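Local coordinates for protein spectinomycin 9-adenylyltransferase (Enterococcus faecalis, PDB 6SXJ) that transfers the adenylyl group of ATP to the 9-hydroxyl of spectinomycin, releasing diphosphate and giving bacteria resistance to that antibiotic but not to streptomycin, at residues T30-S35 / K142-N147; L47-V52 / R83-T88; I64-I69 / F106-W111; H100-E105 / S128-M133. One frame throughout, in Å; residues are numbered along the deposited sequence.

Interaction 1 of 4, residues T30-S35 / K142-N147; sequences TYMFGS and KRIYGN
Thr30 meets Ile144 and Tyr145 together in a classic beta bulge, where the edge strand 142-144 pairs antiparallel with strand 27-33 of the nucleotidyltransferase sheet. The evidence lies at the carbonyl of Thr30, which accepts two backbone N-H groups: Ile144 N at 2.9 Å from Thr30 O, and Tyr145 N, longer and more bent, at 3.3 Å from the same oxygen. The latter donor lies in the carbonyl plane, on a lone pair. Thr30 N in turn donates to Tyr145 O. Beyond the bulge the pairing is regular: Met32 and Lys142 form a hydrogen-bonded pair through both N-H...O links, and Tyr31 faces Arg143 as a non-hydrogen-bonded pair.

Side chains then divide between the two faces. On the face of Thr30 and Met32, Ile144 CG1 stands between the backbone N and the carbonyl carbon (chi1 70°), which sets CD1 3.8 Å from Thr30 CG2 and equally far from Met32 CG. The Met32 and Ile144 chains cross at about a right angle. Helix 8-23 backs this face, with Leu19 against Thr30 and Ile12 against Met32. On the other face the Tyr31 ring meets the aliphatic part of Arg143, whose guanidinium plane stands 83° from the ring plane; the tyrosine hydroxyl is hydrogen-bonded to the carbonyl of Tyr148. A single bend at chi3 turns the head of Arg143 away from Tyr31, and NH1 makes a weak bond to Gly146 O; the ring is met nearer the backbone, at CB and CG, where Tyr31 CD2 lies 3.7 Å from Arg143 CB.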
# COMPACT_ATOMS: atom_id res chain seq x y z
N THR A 30 -15.47 -3.54 -6.40
CA THR A 30 -14.81 -3.21 -5.14
C THR A 30 -14.05 -4.45 -4.69
O THR A 30 -14.66 -5.50 -4.45
CB THR A 30 -15.81 -2.76 -4.07
OG1 THR A 30 -16.73 -1.82 -4.63
CG2 THR A 30 -15.08 -2.11 -2.92
N TYR A 31 -12.73 -4.33 -4.57
CA TYR A 31 -11.89 -5.46 -4.19
C TYR A 31 -11.04 -5.08 -2.99
O TYR A 31 -10.64 -3.92 -2.83
CB TYR A 31 -10.99 -5.91 -5.36
CG TYR A 31 -11.74 -6.05 -6.66
CD1 TYR A 31 -11.97 -4.96 -7.47
CD2 TYR A 31 -12.26 -7.28 -7.05
CE1 TYR A 31 -12.68 -5.08 -8.65
CE2 TYR A 31 -12.97 -7.41 -8.23
CZ TYR A 31 -13.18 -6.31 -9.02
OH TYR A 31 -13.88 -6.43 -10.20
N MET A 32 -10.76 -6.07 -2.15
CA MET A 32 -9.78 -5.93 -1.09
C MET A 32 -8.57 -6.79 -1.42
O MET A 32 -8.68 -7.83 -2.08
CB MET A 32 -10.37 -6.32 0.26
CG MET A 32 -11.69 -5.66 0.57
SD MET A 32 -12.05 -5.61 2.36
CE MET A 32 -12.00 -7.25 2.85
N PHE A 33 -7.40 -6.34 -1.00
CA PHE A 33 -6.16 -7.04 -1.29
C PHE A 33 -5.18 -6.79 -0.15
O PHE A 33 -5.49 -6.12 0.84
CB PHE A 33 -5.57 -6.59 -2.63
CG PHE A 33 -5.11 -5.15 -2.63
CD1 PHE A 33 -6.02 -4.12 -2.79
CD2 PHE A 33 -3.77 -4.84 -2.48
CE1 PHE A 33 -5.61 -2.81 -2.80
CE2 PHE A 33 -3.35 -3.51 -2.49
CZ PHE A 33 -4.27 -2.49 -2.65
N GLY A 34 -3.99 -7.36 -0.27
CA GLY A 34 -2.93 -7.08 0.67
C GLY A 34 -2.85 -8.08 1.81
O GLY A 34 -3.41 -9.18 1.77
N SER A 35 -2.12 -7.67 2.85
CA SER A 35 -1.81 -8.57 3.96
C SER A 35 -3.07 -9.22 4.52
O SER A 35 -3.04 -10.39 4.92
CB SER A 35 -1.08 -7.80 5.07
OG SER A 35 -1.91 -6.80 5.62
N LYS A 142 -10.00 -10.23 -2.96
CA LYS A 142 -11.35 -10.62 -2.59
C LYS A 142 -12.33 -9.64 -3.22
O LYS A 142 -12.30 -8.45 -2.89
CB LYS A 142 -11.54 -10.67 -1.08
CG LYS A 142 -12.97 -10.95 -0.62
CD LYS A 142 -12.99 -11.80 0.65
CE LYS A 142 -14.40 -11.93 1.23
NZ LYS A 142 -15.35 -12.55 0.26
N ARG A 143 -13.17 -10.13 -4.12
CA ARG A 143 -14.22 -9.30 -4.71
C ARG A 143 -15.37 -9.18 -3.72
O ARG A 143 -15.95 -10.19 -3.29
CB ARG A 143 -14.72 -9.90 -6.02
CG ARG A 143 -15.93 -9.17 -6.63
CD ARG A 143 -16.34 -9.81 -7.94
NE ARG A 143 -16.55 -11.24 -7.73
CZ ARG A 143 -17.64 -11.76 -7.19
NH1 ARG A 143 -18.65 -10.96 -6.83
NH2 ARG A 143 -17.74 -13.06 -7.01
N ILE A 144 -15.71 -7.94 -3.34
CA ILE A 144 -16.83 -7.67 -2.45
C ILE A 144 -17.94 -6.91 -3.13
O ILE A 144 -18.98 -6.64 -2.51
CB ILE A 144 -16.37 -6.93 -1.18
CG1 ILE A 144 -15.95 -5.50 -1.49
CG2 ILE A 144 -15.21 -7.66 -0.52
CD1 ILE A 144 -15.28 -4.80 -0.31
N TYR A 145 -17.76 -6.51 -4.39
CA TYR A 145 -18.85 -5.99 -5.18
C TYR A 145 -18.42 -5.97 -6.63
O TYR A 145 -17.26 -5.69 -6.93
CB TYR A 145 -19.27 -4.58 -4.76
CG TYR A 145 -20.29 -3.99 -5.69
CD1 TYR A 145 -21.63 -4.34 -5.59
CD2 TYR A 145 -19.93 -3.10 -6.69
CE1 TYR A 145 -22.57 -3.81 -6.44
CE2 TYR A 145 -20.87 -2.56 -7.55
CZ TYR A 145 -22.19 -2.93 -7.42
OH TYR A 145 -23.15 -2.42 -8.26
N GLY A 146 -19.36 -6.26 -7.53
CA GLY A 146 -19.09 -6.15 -8.95
C GLY A 146 -19.39 -7.44 -9.69
O GLY A 146 -19.42 -8.51 -9.09
N ASN A 147 -19.61 -7.34 -11.00
CA ASN A 147 -19.97 -8.50 -11.81
C ASN A 147 -18.76 -9.19 -12.41
O ASN A 147 -18.93 -10.21 -13.09
CB ASN A 147 -20.92 -8.08 -12.94
CG ASN A 147 -22.26 -7.58 -12.43
OD1 ASN A 147 -22.73 -7.98 -11.36
ND2 ASN A 147 -22.89 -6.70 -13.20

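Interaction 2 of 4, residues L47-V52 / R83-T88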
# COMPACT_ATOMS: atom_id res chain seq x y z
N LEU A 47 -6.93 -2.42 6.15
CA LEU A 47 -7.95 -2.72 5.16
C LEU A 47 -7.60 -2.00 3.86
O LEU A 47 -7.74 -0.77 3.77
CB LEU A 47 -9.33 -2.29 5.66
CG LEU A 47 -9.93 -2.98 6.89
CD1 LEU A 47 -11.23 -2.29 7.25
CD2 LEU A 47 -10.14 -4.45 6.58
N ASP A 48 -7.17 -2.76 2.85
CA ASP A 48 -6.70 -2.22 1.58
C ASP A 48 -7.75 -2.48 0.51
O ASP A 48 -8.07 -3.64 0.22
CB ASP A 48 -5.37 -2.85 1.18
CG ASP A 48 -4.25 -2.57 2.17
OD1 ASP A 48 -3.83 -1.40 2.25
OD2 ASP A 48 -3.79 -3.52 2.85
N PHE A 49 -8.25 -1.41 -0.11
CA PHE A 49 -9.30 -1.52 -1.11
C PHE A 49 -8.80 -1.03 -2.46
O PHE A 49 -8.19 0.05 -2.55
CB PHE A 49 -10.53 -0.71 -0.71
CG PHE A 49 -11.20 -1.19 0.54
CD1 PHE A 49 -10.85 -0.66 1.77
CD2 PHE A 49 -12.20 -2.13 0.47
CE1 PHE A 49 -11.48 -1.07 2.91
CE2 PHE A 49 -12.82 -2.56 1.61
CZ PHE A 49 -12.46 -2.04 2.84
N LEU A 50 -9.07 -1.81 -3.50
CA LEU A 50 -8.92 -1.38 -4.89
C LEU A 50 -10.31 -1.26 -5.50
O LEU A 50 -11.11 -2.21 -5.43
CB LEU A 50 -8.07 -2.35 -5.70
CG LEU A 50 -7.74 -1.92 -7.13
CD1 LEU A 50 -6.76 -0.77 -7.10
CD2 LEU A 50 -7.16 -3.08 -7.89
N VAL A 51 -10.61 -0.09 -6.06
CA VAL A 51 -11.91 0.21 -6.63
C VAL A 51 -11.72 0.58 -8.10
O VAL A 51 -10.81 1.34 -8.44
CB VAL A 51 -12.61 1.35 -5.86
CG1 VAL A 51 -13.94 1.71 -6.53
CG2 VAL A 51 -12.82 0.97 -4.41
N VAL A 52 -12.59 0.06 -8.95
CA VAL A 52 -12.51 0.28 -10.39
C VAL A 52 -13.79 0.97 -10.84
O VAL A 52 -14.89 0.54 -10.48
CB VAL A 52 -12.29 -1.03 -11.17
CG1 VAL A 52 -12.18 -0.74 -12.66
CG2 VAL A 52 -11.05 -1.74 -10.66
N ARG A 83 -8.95 -0.10 12.27
CA ARG A 83 -7.89 -0.36 11.31
C ARG A 83 -7.72 0.83 10.37
O ARG A 83 -8.66 1.60 10.15
CB ARG A 83 -8.19 -1.62 10.49
CG ARG A 83 -8.66 -2.82 11.34
CD ARG A 83 -9.15 -3.96 10.47
NE ARG A 83 -9.39 -5.19 11.23
CZ ARG A 83 -8.47 -6.12 11.46
NH1 ARG A 83 -7.24 -5.97 10.99
NH2 ARG A 83 -8.79 -7.21 12.15
N TYR A 84 -6.53 0.96 9.80
CA TYR A 84 -6.34 1.95 8.74
C TYR A 84 -7.08 1.49 7.49
O TYR A 84 -7.02 0.32 7.11
CB TYR A 84 -4.86 2.11 8.40
CG TYR A 84 -4.03 2.81 9.45
CD1 TYR A 84 -4.30 4.11 9.84
CD2 TYR A 84 -2.95 2.16 10.03
CE1 TYR A 84 -3.54 4.74 10.79
CE2 TYR A 84 -2.18 2.78 10.98
CZ TYR A 84 -2.47 4.07 11.36
OH TYR A 84 -1.69 4.68 12.32
N ILE A 85 -7.78 2.41 6.85
CA ILE A 85 -8.34 2.19 5.52
C ILE A 85 -7.45 2.87 4.48
O ILE A 85 -7.14 4.06 4.59
CB ILE A 85 -9.78 2.72 5.42
CG1 ILE A 85 -10.72 1.88 6.31
CG2 ILE A 85 -10.27 2.67 3.98
CD1 ILE A 85 -12.06 2.48 6.43
N GLU A 86 -7.04 2.10 3.47
CA GLU A 86 -6.35 2.61 2.30
C GLU A 86 -7.20 2.22 1.10
O GLU A 86 -7.56 1.05 0.96
CB GLU A 86 -4.95 2.03 2.20
CG GLU A 86 -3.91 2.93 1.59
CD GLU A 86 -2.53 2.36 1.79
OE1 GLU A 86 -2.05 2.35 2.95
OE2 GLU A 86 -1.94 1.88 0.81
N LEU A 87 -7.55 3.19 0.27
CA LEU A 87 -8.43 2.94 -0.86
C LEU A 87 -7.93 3.67 -2.09
O LEU A 87 -7.77 4.90 -2.06
CB LEU A 87 -9.86 3.39 -0.56
CG LEU A 87 -10.92 3.04 -1.61
CD1 LEU A 87 -12.21 2.56 -0.93
CD2 LEU A 87 -11.21 4.23 -2.48
N THR A 88 -7.74 2.93 -3.19
CA THR A 88 -7.30 3.46 -4.47
C THR A 88 -8.38 3.23 -5.51
O THR A 88 -9.02 2.17 -5.54
CB THR A 88 -6.00 2.78 -4.94
OG1 THR A 88 -4.97 2.99 -3.97
CG2 THR A 88 -5.57 3.33 -6.28
O HOH W 1 -5.37 0.84 -1.90
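Leu47 and Ile85 begin a parallel pairing that runs through Asp48-Glu86 and Phe49-Leu87 to Leu50-Thr88, the two strands of a beta-alpha-beta unit whose crossover carries helix 59-69. Their axes lie 4.7 Å apart at 14°.

Backbone hydrogen bonds come first. Strand 47-52 alternately donates and accepts: Leu47 N to Tyr84 O, Glu86 N to Leu47 O, Phe49 N to Glu86 O (2.8 Å), Thr88 N to Phe49 O, and Val51 N to Thr88 O. Phe49 O has a second donor, a water 3.0 Å away that also sits 3.0 Å from Thr88 OG1, so it ties backbone to side chain on one face.

Apolar contacts fill the face of Leu47, Phe49, Ile85 and Leu87, against helix 8-23. Leu87 CD1 reaches both Phe49 CB, at 3.7 Å, and Val51 CG2. Ile85 CG2 approaches Phe49 CD1 obliquely to the ring, while Glu86 O lies at the ring's edge. The Arg83 chain, extended from CG to NE, crosses Leu47 at about a right angle and touches it with CD, 3.8 Å from Leu47 CG; its guanidinium is held by Thr8 OG1 and the carbonyls of Lys42 and Ser45.

On the other face, which also carries Leu50 and Thr88, two carboxylates stand together. Asp48 and Glu86 run side by side, their planes 77° apart and Asp48 OD1 4.1 Å from Glu86 OE2. Gly34-Ser35 and Asp46-Leu47-Asp48 fit the GS...DxD signature of nucleotidyltransferases; with Glu86 adding a carboxylate, the pair is consistent with that superfamily's metal-binding acidic cluster.

Interaction 3 of 4, residues I64-I69 / F106-W111; sequences ILIQKI and FIYGEW
Helix 59-69, the crossover helix of the beta-alpha-beta unit, packs here on strand 103-108 of the nucleotidyltransferase sheet, with Phe106 and Tyr108 as the strand's contribution. The axes of these short segments approach to 9.4 Å and differ in direction by 14°, so helix and strand run almost the same way. No hydrogen bond crosses; the contact is made almost wholly by side chains, though Ile66 O also comes near Tyr108 CE1.

Two aromatic rings meet three aliphatic side chains in different ways. A first torsion of 173° extends the Phe106 ring toward the helix. There Leu65 CD1 lies over one face, displaced toward the rim, while Ile66 CG1 comes in at the edge, in the ring plane and 3.7 Å from Phe106 CZ. The far end of the ring is thus met by two successive helix residues.

Tyr108 is met face-on. Ile69 CG2 sits 3.5 Å from the centroid of the Tyr108 ring and only 2° off its normal, a well-centred CH-pi contact; the near-equal distances from this methyl to all six ring carbons confirm it. The Ile69 and Tyr108 side chains run alongside in opposite senses. Glu110 OE2, hydrogen-bonded with Ser73 OG, lies at the edge of the Tyr108 ring in its plane; its 2.4 Å separation from Tyr108 OH is too short to be relied on.

Ile89 touches both Leu65 and Phe106, extending the apolar layer to strand 85-91. Such packing of buried aliphatic and aromatic side chains is typical of the helix-on-sheet layer of an alpha/beta fold, here the nucleotidyltransferase domain.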
# COMPACT_ATOMS: atom_id res chain seq x y z
N ILE A 64 -16.53 13.99 -1.21
CA ILE A 64 -17.49 13.16 -0.50
C ILE A 64 -16.81 11.91 0.05
O ILE A 64 -16.91 11.59 1.24
CB ILE A 64 -18.67 12.79 -1.41
CG1 ILE A 64 -19.33 14.03 -2.00
CG2 ILE A 64 -19.68 11.96 -0.63
CD1 ILE A 64 -20.37 13.70 -3.07
N LEU A 65 -16.10 11.19 -0.83
CA LEU A 65 -15.40 9.98 -0.41
C LEU A 65 -14.48 10.27 0.77
O LEU A 65 -14.48 9.55 1.77
CB LEU A 65 -14.60 9.40 -1.57
CG LEU A 65 -15.40 8.85 -2.75
CD1 LEU A 65 -14.46 8.18 -3.74
CD2 LEU A 65 -16.48 7.87 -2.28
N ILE A 66 -13.70 11.34 0.67
CA ILE A 66 -12.82 11.69 1.78
C ILE A 66 -13.65 11.97 3.03
O ILE A 66 -13.30 11.55 4.14
CB ILE A 66 -11.93 12.90 1.43
CG1 ILE A 66 -10.98 12.57 0.29
CG2 ILE A 66 -11.17 13.32 2.68
CD1 ILE A 66 -10.36 13.81 -0.35
N GLN A 67 -14.74 12.71 2.87
CA GLN A 67 -15.56 13.08 4.02
C GLN A 67 -16.17 11.84 4.66
O GLN A 67 -16.16 11.70 5.88
CB GLN A 67 -16.66 14.04 3.59
CG GLN A 67 -16.34 15.52 3.77
CD GLN A 67 -17.52 16.41 3.41
OE1 GLN A 67 -18.68 16.02 3.58
NE2 GLN A 67 -17.24 17.59 2.89
N LYS A 68 -16.71 10.94 3.84
CA LYS A 68 -17.41 9.77 4.37
C LYS A 68 -16.46 8.68 4.83
O LYS A 68 -16.80 7.92 5.74
CB LYS A 68 -18.38 9.23 3.30
CG LYS A 68 -19.61 10.11 3.06
CD LYS A 68 -20.21 10.60 4.38
CE LYS A 68 -21.33 11.60 4.16
NZ LYS A 68 -22.63 10.92 3.99
N ILE A 69 -15.26 8.59 4.25
CA ILE A 69 -14.35 7.55 4.70
C ILE A 69 -13.65 7.96 5.99
O ILE A 69 -13.34 7.10 6.83
CB ILE A 69 -13.33 7.19 3.61
CG1 ILE A 69 -14.04 6.56 2.41
CG2 ILE A 69 -12.29 6.24 4.18
CD1 ILE A 69 -13.11 6.11 1.31
N PHE A 106 -7.70 8.44 -7.76
CA PHE A 106 -8.04 8.91 -6.43
C PHE A 106 -7.38 7.99 -5.43
O PHE A 106 -7.21 6.79 -5.68
CB PHE A 106 -9.56 8.93 -6.22
CG PHE A 106 -9.98 9.24 -4.81
CD1 PHE A 106 -10.10 10.55 -4.39
CD2 PHE A 106 -10.27 8.22 -3.91
CE1 PHE A 106 -10.48 10.84 -3.10
CE2 PHE A 106 -10.65 8.51 -2.61
CZ PHE A 106 -10.76 9.82 -2.21
N ILE A 107 -7.00 8.56 -4.29
CA ILE A 107 -6.42 7.78 -3.20
C ILE A 107 -6.96 8.34 -1.89
O ILE A 107 -6.82 9.54 -1.62
CB ILE A 107 -4.88 7.82 -3.21
CG1 ILE A 107 -4.32 7.20 -1.94
CG2 ILE A 107 -4.39 9.26 -3.37
CD1 ILE A 107 -4.45 5.66 -1.88
N TYR A 108 -7.57 7.47 -1.08
CA TYR A 108 -7.76 7.73 0.33
C TYR A 108 -6.62 7.06 1.09
O TYR A 108 -6.35 5.87 0.89
CB TYR A 108 -9.09 7.23 0.89
CG TYR A 108 -9.24 7.67 2.33
CD1 TYR A 108 -9.91 8.85 2.65
CD2 TYR A 108 -8.65 6.96 3.37
CE1 TYR A 108 -10.00 9.29 3.96
CE2 TYR A 108 -8.75 7.38 4.67
CZ TYR A 108 -9.42 8.55 4.97
OH TYR A 108 -9.50 8.98 6.28
N GLY A 109 -5.96 7.83 1.96
CA GLY A 109 -4.86 7.34 2.77
C GLY A 109 -4.61 8.26 3.94
O GLY A 109 -4.68 9.49 3.79
N GLU A 110 -4.32 7.70 5.12
CA GLU A 110 -4.22 8.52 6.32
C GLU A 110 -2.97 9.39 6.33
O GLU A 110 -2.97 10.42 7.00
CB GLU A 110 -4.25 7.64 7.56
CG GLU A 110 -5.62 7.04 7.87
CD GLU A 110 -6.68 8.10 8.11
OE1 GLU A 110 -6.35 9.16 8.68
OE2 GLU A 110 -7.84 7.88 7.70
N TRP A 111 -1.91 9.00 5.61
CA TRP A 111 -0.74 9.87 5.48
C TRP A 111 -1.08 11.19 4.80
O TRP A 111 -0.26 12.11 4.83
CB TRP A 111 0.37 9.17 4.71
CG TRP A 111 0.02 8.85 3.28
CD1 TRP A 111 0.28 9.61 2.19
CD2 TRP A 111 -0.66 7.68 2.81
NE1 TRP A 111 -0.20 8.99 1.06
CE2 TRP A 111 -0.77 7.80 1.41
CE3 TRP A 111 -1.17 6.54 3.43
CZ2 TRP A 111 -1.38 6.83 0.63
CZ3 TRP A 111 -1.78 5.58 2.65
CH2 TRP A 111 -1.88 5.73 1.27

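Interaction 4 of 4, residues H100-E105 / S128-M133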
# COMPACT_ATOMS: atom_id res chain seq x y z
N HIS A 100 3.59 1.64 -17.70
CA HIS A 100 4.18 1.99 -16.41
C HIS A 100 4.86 3.35 -16.50
O HIS A 100 5.65 3.59 -17.42
CB HIS A 100 5.20 0.94 -15.99
CG HIS A 100 5.92 1.28 -14.72
ND1 HIS A 100 5.34 1.14 -13.48
CD2 HIS A 100 7.16 1.77 -14.51
CE1 HIS A 100 6.20 1.52 -12.55
NE2 HIS A 100 7.32 1.91 -13.15
N PRO A 101 4.59 4.28 -15.56
CA PRO A 101 3.71 4.14 -14.39
C PRO A 101 2.23 4.35 -14.72
O PRO A 101 1.93 5.11 -15.64
CB PRO A 101 4.22 5.23 -13.44
CG PRO A 101 4.73 6.30 -14.35
CD PRO A 101 5.18 5.63 -15.64
N PRO A 102 1.33 3.68 -14.01
CA PRO A 102 -0.09 3.74 -14.37
C PRO A 102 -0.79 4.97 -13.81
O PRO A 102 -0.31 5.64 -12.90
CB PRO A 102 -0.66 2.45 -13.77
CG PRO A 102 0.22 2.17 -12.58
CD PRO A 102 1.58 2.75 -12.89
N LYS A 103 -1.96 5.25 -14.39
CA LYS A 103 -2.78 6.36 -13.95
C LYS A 103 -3.64 5.96 -12.75
O LYS A 103 -4.22 4.87 -12.71
CB LYS A 103 -3.66 6.85 -15.09
CG LYS A 103 -2.90 7.60 -16.21
CD LYS A 103 -3.74 7.65 -17.49
CE LYS A 103 -2.88 7.65 -18.75
NZ LYS A 103 -3.46 6.79 -19.83
N GLN A 104 -3.73 6.87 -11.79
CA GLN A 104 -4.43 6.69 -10.53
C GLN A 104 -5.41 7.84 -10.38
O GLN A 104 -5.01 9.01 -10.39
CB GLN A 104 -3.44 6.66 -9.36
CG GLN A 104 -4.08 6.71 -7.98
CD GLN A 104 -3.06 6.67 -6.86
OE1 GLN A 104 -2.39 5.65 -6.65
NE2 GLN A 104 -2.92 7.77 -6.14
N GLU A 105 -6.70 7.52 -10.21
CA GLU A 105 -7.76 8.52 -10.21
C GLU A 105 -7.98 9.16 -8.84
O GLU A 105 -8.44 10.30 -8.77
CB GLU A 105 -9.07 7.89 -10.67
CG GLU A 105 -10.30 8.78 -10.47
CD GLU A 105 -10.34 9.93 -11.45
OE1 GLU A 105 -9.49 9.96 -12.36
OE2 GLU A 105 -11.22 10.80 -11.34
N SER A 128 3.99 5.04 -9.78
CA SER A 128 4.75 3.83 -10.07
C SER A 128 4.47 2.73 -9.05
O SER A 128 4.53 1.55 -9.39
CB SER A 128 6.25 4.16 -10.09
OG SER A 128 7.01 3.06 -9.63
N ASP A 129 4.15 3.10 -7.81
CA ASP A 129 3.89 2.09 -6.79
C ASP A 129 2.62 1.32 -7.08
O ASP A 129 2.49 0.16 -6.68
CB ASP A 129 3.81 2.74 -5.41
CG ASP A 129 5.17 2.99 -4.80
OD1 ASP A 129 6.09 2.18 -5.06
OD2 ASP A 129 5.33 3.98 -4.06
N LEU A 130 1.66 1.94 -7.77
CA LEU A 130 0.42 1.26 -8.11
C LEU A 130 0.65 0.06 -9.00
O LEU A 130 -0.17 -0.86 -9.03
CB LEU A 130 -0.54 2.25 -8.78
CG LEU A 130 -1.88 1.69 -9.25
CD1 LEU A 130 -2.73 1.18 -8.10
CD2 LEU A 130 -2.62 2.78 -10.02
N THR A 131 1.77 0.03 -9.73
CA THR A 131 2.07 -1.16 -10.53
C THR A 131 2.30 -2.38 -9.64
O THR A 131 1.98 -3.50 -10.04
CB THR A 131 3.29 -0.90 -11.41
OG1 THR A 131 2.94 0.01 -12.46
CG2 THR A 131 3.79 -2.21 -12.03
N ILE A 132 2.88 -2.18 -8.46
CA ILE A 132 3.08 -3.29 -7.54
C ILE A 132 1.77 -3.69 -6.89
O ILE A 132 1.54 -4.87 -6.60
CB ILE A 132 4.14 -2.90 -6.50
CG1 ILE A 132 5.37 -2.32 -7.18
CG2 ILE A 132 4.54 -4.10 -5.66
CD1 ILE A 132 6.33 -1.63 -6.23
N MET A 133 0.89 -2.71 -6.64
CA MET A 133 -0.41 -3.00 -6.06
C MET A 133 -1.27 -3.80 -7.02
O MET A 133 -1.80 -4.85 -6.67
CB MET A 133 -1.09 -1.69 -5.67
CG MET A 133 -0.21 -0.75 -4.87
SD MET A 133 -0.97 0.84 -4.54
CE MET A 133 -2.68 0.37 -4.23
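His100 and Thr131 are joined by the one hydrogen bond across this contact, ND1 of the imidazole lying 2.8 Å from Thr131 OG1 at an angle of 162°; either atom could be the donor. With CG anti to the backbone N (chi1 176°), the histidine ring is directed toward Ser128 and Thr131, and Thr131 OG1 meets it at the edge, in the ring plane. Ser128 OG also lies near that plane, 3.4 Å from His100 CE1. One ring face is taken by the pyrrolidine of Pro101, whose CB stands 4.2 Å above the centre; the peptide bond before Pro101 is cis.

Pro102 crosses Thr131 at about a right angle, its CD 3.1 Å from Thr131 OG1. In Leu130 an extended chi1 and a turn at chi2 (63°) together bring CD2 toward Pro102 and the start of strand 103-108, 3.9 Å from Pro102 CG and 4.0 Å from Gln104 CB. The Gln104 chain is extended, and its OE1 accepts from Asn127 ND2.

His100 also touches Asp161, Arg164 and Ala165 of helix 159-173. The contact packs the first part of the 128-139 region against a cis-proline connection into strand 103-108, at the junction of the nucleotidyltransferase sheet with a helix of the C-terminal region.

How the interactions relate
The centre of interaction 2 lies about 9 Å from the centre of the chain, nearest of the four, whereas interaction 1 involves one of the sheet's two outermost strands, 142-144, and is only partly buried. Both rest on backbone hydrogen bonding, parallel in interaction 2 and antiparallel with a bulge in interaction 1, and they meet directly because strands 27-33 and 47-53 are neighbours. Interactions 3 and 4 are also buried but depend on side chains: aliphatic-aromatic packing in interaction 3, a histidine-threonine bond beside prolines in interaction 4. These two share strand 103-108, with centres about 18 Å apart. Thr88 of interaction 2 touches Met133 of interaction 4, which also packs on Phe33 of interaction 1.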